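Local coordinates for protein leucine aminopeptidase (Parabacteroides distasonis, PDB 3TC8) that probably acts as a zinc-dependent aminopeptidase of the M28 peptidase family, a family that also includes glutaminyl-peptide cyclotransferases, at residues 249-254 and 262-267. Residues are numbered along the deposited sequence; the frame is centred on the assembly and turned at random. Where two conformers were deposited one is given.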
ATOM      1  N   ASP A 249       4.342   2.418  -9.277  1.00  9.95           N
ATOM      2  CA  ASP A 249       3.953   2.312  -7.880  1.00  9.90           C
ATOM      3  C   ASP A 249       5.165   2.048  -7.022  1.00  9.43           C
ATOM      4  O   ASP A 249       6.298   1.896  -7.520  1.00 10.01           O
ATOM      5  CB  ASP A 249       2.888   1.222  -7.724  1.00  9.68           C
ATOM      6  CG  ASP A 249       1.839   1.518  -6.677  1.00  9.86           C
ATOM      7  OD1 ASP A 249       2.052   2.413  -5.833  1.00 11.96           O
ATOM      8  OD2 ASP A 249       0.757   0.819  -6.699  1.00 10.73           O
ATOM      9  N   ASP A 250       4.987   2.022  -5.701  1.00  9.21           N
ATOM     10  CA  ASP A 250       6.106   1.976  -4.808  1.00  8.92           C
ATOM     11  C   ASP A 250       7.016   0.778  -5.028  1.00  8.30           C
ATOM     12  O   ASP A 250       8.204   0.843  -4.757  1.00  9.06           O
ATOM     13  CB  ASP A 250       5.599   1.964  -3.338  1.00  9.18           C
ATOM     14  CG  ASP A 250       4.948   3.287  -2.855  1.00  9.74           C
ATOM     15  OD1 ASP A 250       5.642   4.289  -2.867  1.00  9.80           O
ATOM     16  OD2 ASP A 250       3.779   3.270  -2.442  1.00 14.52           O
ATOM     17  N   HIS A 251       6.434  -0.341  -5.475  1.00  9.04           N
ATOM     18  CA  HIS A 251       7.243  -1.559  -5.657  1.00  8.99           C
ATOM     19  C   HIS A 251       8.377  -1.392  -6.662  1.00  9.27           C
ATOM     20  O   HIS A 251       9.443  -1.997  -6.479  1.00 10.08           O
ATOM     21  CB  HIS A 251       6.346  -2.746  -6.039  1.00  9.32           C
ATOM     22  CG  HIS A 251       5.695  -2.657  -7.373  1.00  9.21           C
ATOM     23  ND1 HIS A 251       5.013  -1.528  -7.778  1.00  9.57           N
ATOM     24  CD2 HIS A 251       5.627  -3.562  -8.382  1.00  9.61           C
ATOM     25  CE1 HIS A 251       4.557  -1.743  -8.998  1.00  9.81           C
ATOM     26  NE2 HIS A 251       4.907  -2.974  -9.382  1.00  9.36           N
ATOM     27  N   GLN A 252       8.209  -0.516  -7.657  1.00  9.69           N
ATOM     28  CA  GLN A 252       9.306  -0.345  -8.631  1.00 11.13           C
ATOM     29  C   GLN A 252      10.566   0.214  -7.979  1.00 10.14           C
ATOM     30  O   GLN A 252      11.667  -0.101  -8.386  1.00 12.12           O
ATOM     31  CB  GLN A 252       8.908   0.488  -9.819  1.00 13.33           C
ATOM     32  CG  GLN A 252       8.869   1.922  -9.599  1.00 13.80           C
ATOM     33  CD  GLN A 252       8.277   2.625 -10.814  1.00 15.60           C
ATOM     34  OE1 GLN A 252       7.187   2.267 -11.243  1.00 18.24           O
ATOM     35  NE2 GLN A 252       8.948   3.682 -11.297  1.00 16.62           N
ATOM     36  N   TYR A 253      10.377   1.062  -6.959  1.00 10.88           N
ATOM     37  CA  TYR A 253      11.480   1.691  -6.287  1.00 11.36           C
ATOM     38  C   TYR A 253      12.120   0.780  -5.248  1.00 11.27           C
ATOM     39  O   TYR A 253      13.304   0.901  -4.976  1.00 12.76           O
ATOM     40  CB  TYR A 253      11.045   3.057  -5.745  1.00 11.86           C
ATOM     41  CG  TYR A 253      10.719   4.053  -6.787  1.00 12.08           C
ATOM     42  CD1 TYR A 253      11.725   4.690  -7.506  1.00 12.72           C
ATOM     43  CD2 TYR A 253       9.411   4.338  -7.104  1.00 12.60           C
ATOM     44  CE1 TYR A 253      11.420   5.644  -8.490  1.00 12.53           C
ATOM     45  CE2 TYR A 253       9.084   5.262  -8.108  1.00 13.59           C
ATOM     46  CZ  TYR A 253      10.074   5.911  -8.788  1.00 13.24           C
ATOM     47  OH  TYR A 253       9.746   6.834  -9.735  1.00 14.34           O
ATOM     48  N   VAL A 254      11.328  -0.139  -4.689  1.00 10.67           N
ATOM     49  CA  VAL A 254      11.890  -1.180  -3.832  1.00 10.66           C
ATOM     50  C   VAL A 254      12.761  -2.112  -4.694  1.00 10.69           C
ATOM     51  O   VAL A 254      13.883  -2.444  -4.285  1.00 12.69           O
ATOM     52  CB  VAL A 254      10.798  -1.945  -3.098  1.00 10.31           C
ATOM     53  CG1 VAL A 254      11.377  -3.135  -2.356  1.00 10.73           C
ATOM     54  CG2 VAL A 254       9.999  -1.001  -2.168  1.00 10.80           C
ATOM     55  N   SER A 262       9.577  -7.703  -5.908  1.00  9.73           N
ATOM     56  CA  SER A 262       8.344  -7.213  -5.272  1.00  9.00           C
ATOM     57  C   SER A 262       7.221  -7.174  -6.268  1.00  9.14           C
ATOM     58  O   SER A 262       7.425  -6.933  -7.475  1.00 10.61           O
ATOM     59  CB  SER A 262       8.559  -5.847  -4.648  1.00  9.76           C
ATOM     60  OG  SER A 262       9.565  -5.834  -3.684  1.00 10.58           O
ATOM     61  N   ILE A 263       6.015  -7.397  -5.767  1.00  8.47           N
ATOM     62  CA  ILE A 263       4.818  -7.367  -6.565  1.00  7.95           C
ATOM     63  C   ILE A 263       3.837  -6.325  -6.031  1.00  8.08           C
ATOM     64  O   ILE A 263       3.909  -5.901  -4.863  1.00  8.77           O
ATOM     65  CB  ILE A 263       4.151  -8.755  -6.604  1.00  9.02           C
ATOM     66  CG1 ILE A 263       3.437  -9.120  -5.296  1.00  9.81           C
ATOM     67  CG2 ILE A 263       5.174  -9.837  -7.022  1.00 10.17           C
ATOM     68  CD1 ILE A 263       2.500 -10.322  -5.433  1.00 11.26           C
ATOM     69  N   ASP A 264       2.886  -5.971  -6.901  1.00  8.25           N
ATOM     70  CA  ASP A 264       1.806  -5.043  -6.578  1.00  7.87           C
ATOM     71  C   ASP A 264       0.483  -5.720  -6.744  1.00  8.23           C
ATOM     72  O   ASP A 264       0.201  -6.218  -7.849  1.00  8.75           O
ATOM     73  CB  ASP A 264       1.905  -3.814  -7.493  1.00  8.41           C
ATOM     74  CG  ASP A 264       1.096  -2.630  -7.052  1.00  8.84           C
ATOM     75  OD1 ASP A 264       0.375  -2.647  -6.043  1.00  9.18           O
ATOM     76  OD2 ASP A 264       1.210  -1.575  -7.804  1.00  9.88           O
ATOM     77  N   ILE A 265      -0.307  -5.773  -5.670  1.00  7.81           N
ATOM     78  CA  ILE A 265      -1.687  -6.226  -5.690  1.00  7.61           C
ATOM     79  C   ILE A 265      -2.512  -4.950  -5.709  1.00  7.27           C
ATOM     80  O   ILE A 265      -2.545  -4.207  -4.720  1.00  7.91           O
ATOM     81  CB  ILE A 265      -2.025  -7.094  -4.453  1.00  8.52           C
ATOM     82  CG1 ILE A 265      -1.072  -8.294  -4.331  1.00  8.63           C
ATOM     83  CG2 ILE A 265      -3.487  -7.525  -4.497  1.00  9.38           C
ATOM     84  CD1 ILE A 265      -1.283  -9.162  -3.145  1.00  9.33           C
ATOM     85  N   ILE A 266      -3.174  -4.695  -6.831  1.00  8.12           N
ATOM     86  CA  ILE A 266      -3.816  -3.410  -7.120  1.00  8.68           C
ATOM     87  C   ILE A 266      -4.968  -3.594  -8.058  1.00  8.30           C
ATOM     88  O   ILE A 266      -4.868  -4.318  -9.044  1.00  8.94           O
ATOM     89  CB  ILE A 266      -2.775  -2.377  -7.662  1.00  8.71           C
ATOM     90  CG1 ILE A 266      -3.456  -1.049  -7.999  1.00 10.10           C
ATOM     91  CG2 ILE A 266      -1.983  -2.905  -8.847  1.00  9.94           C
ATOM     92  CD1 ILE A 266      -2.482   0.105  -8.216  1.00 11.50           C
ATOM     93  N   ASN A 267      -6.071  -2.937  -7.759  1.00  8.68           N
ATOM     94  CA  ASN A 267      -7.234  -2.950  -8.648  0.50  9.18           C
ATOM     95  C   ASN A 267      -6.866  -2.294  -9.989  1.00  9.67           C
ATOM     96  O   ASN A 267      -6.493  -1.118 -10.030  1.00 10.90           O
ATOM     97  CB  ASN A 267      -8.354  -2.216  -7.903  0.50 10.13           C
ATOM     98  CG  ASN A 267      -9.719  -2.332  -8.572  0.50  9.46           C
ATOM     99  OD1 ASN A 267      -9.892  -3.018  -9.603  0.50 10.21           O
ATOM    100  ND2 ASN A 267     -10.703  -1.652  -7.979  0.50 11.26           N
TER
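The imidazole of His-251 lies against Asp-264 and Ser-262 where the first turn of helix 250-258 packs on strand 262-266, an outermost strand of the mixed sheet in this M28 peptidase-type alpha/beta fold. The chain leaves the helix and returns along the strand, so the two short axes run nearly antiparallel (175°) and approach to 7.8 Å.

At the root of His-251, CB meets CB of Ser-262 at 4.1 Å. The first torsion (chi1 67°) sets CG between the backbone N and the carbonyl carbon, which directs the ring toward the strand. CB of Asp-264 sits over the centre of the ring, nearest NE2 and CE1, in a CH-pi contact 3.6 Å from the centroid and 9° off the normal. The ring edge at CD2 faces the backbone O of Ser-262, near the ring plane, at 3.9 Å; this buried carbonyl has no hydrogen-bonding partner. CE1 comes within 3.6 Å of OD2 of the same Asp-264, while at the tip NE2 is hydrogen-bonded to Glu-212, which fixes the ring's rotation. Replacing His-251 by an alanine is likely to leave Glu-212 without its imidazole partner and to open a gap over CB of Asp-264.

Asp-264 carries its CG trans to the backbone N, which extends the carboxylate past the ring to Asp-249, and the two OD2 atoms lie 2.7 Å apart. Asp-200 brings a third carboxylate close to Asp-249. The side chain of Asp-249 is about 8 Å from the bound zinc ion, consistent with an acidic cluster next to the metal site. CD1 of Ile-266 adds an apolar neighbour to OD2 of Asp-249. One turn on from Asp-250, CG1 of Val-254 touches OG of Ser-262 at 3.5 Å, the hydroxyl being hydrogen-bonded to the carbonyl O of Ile-260.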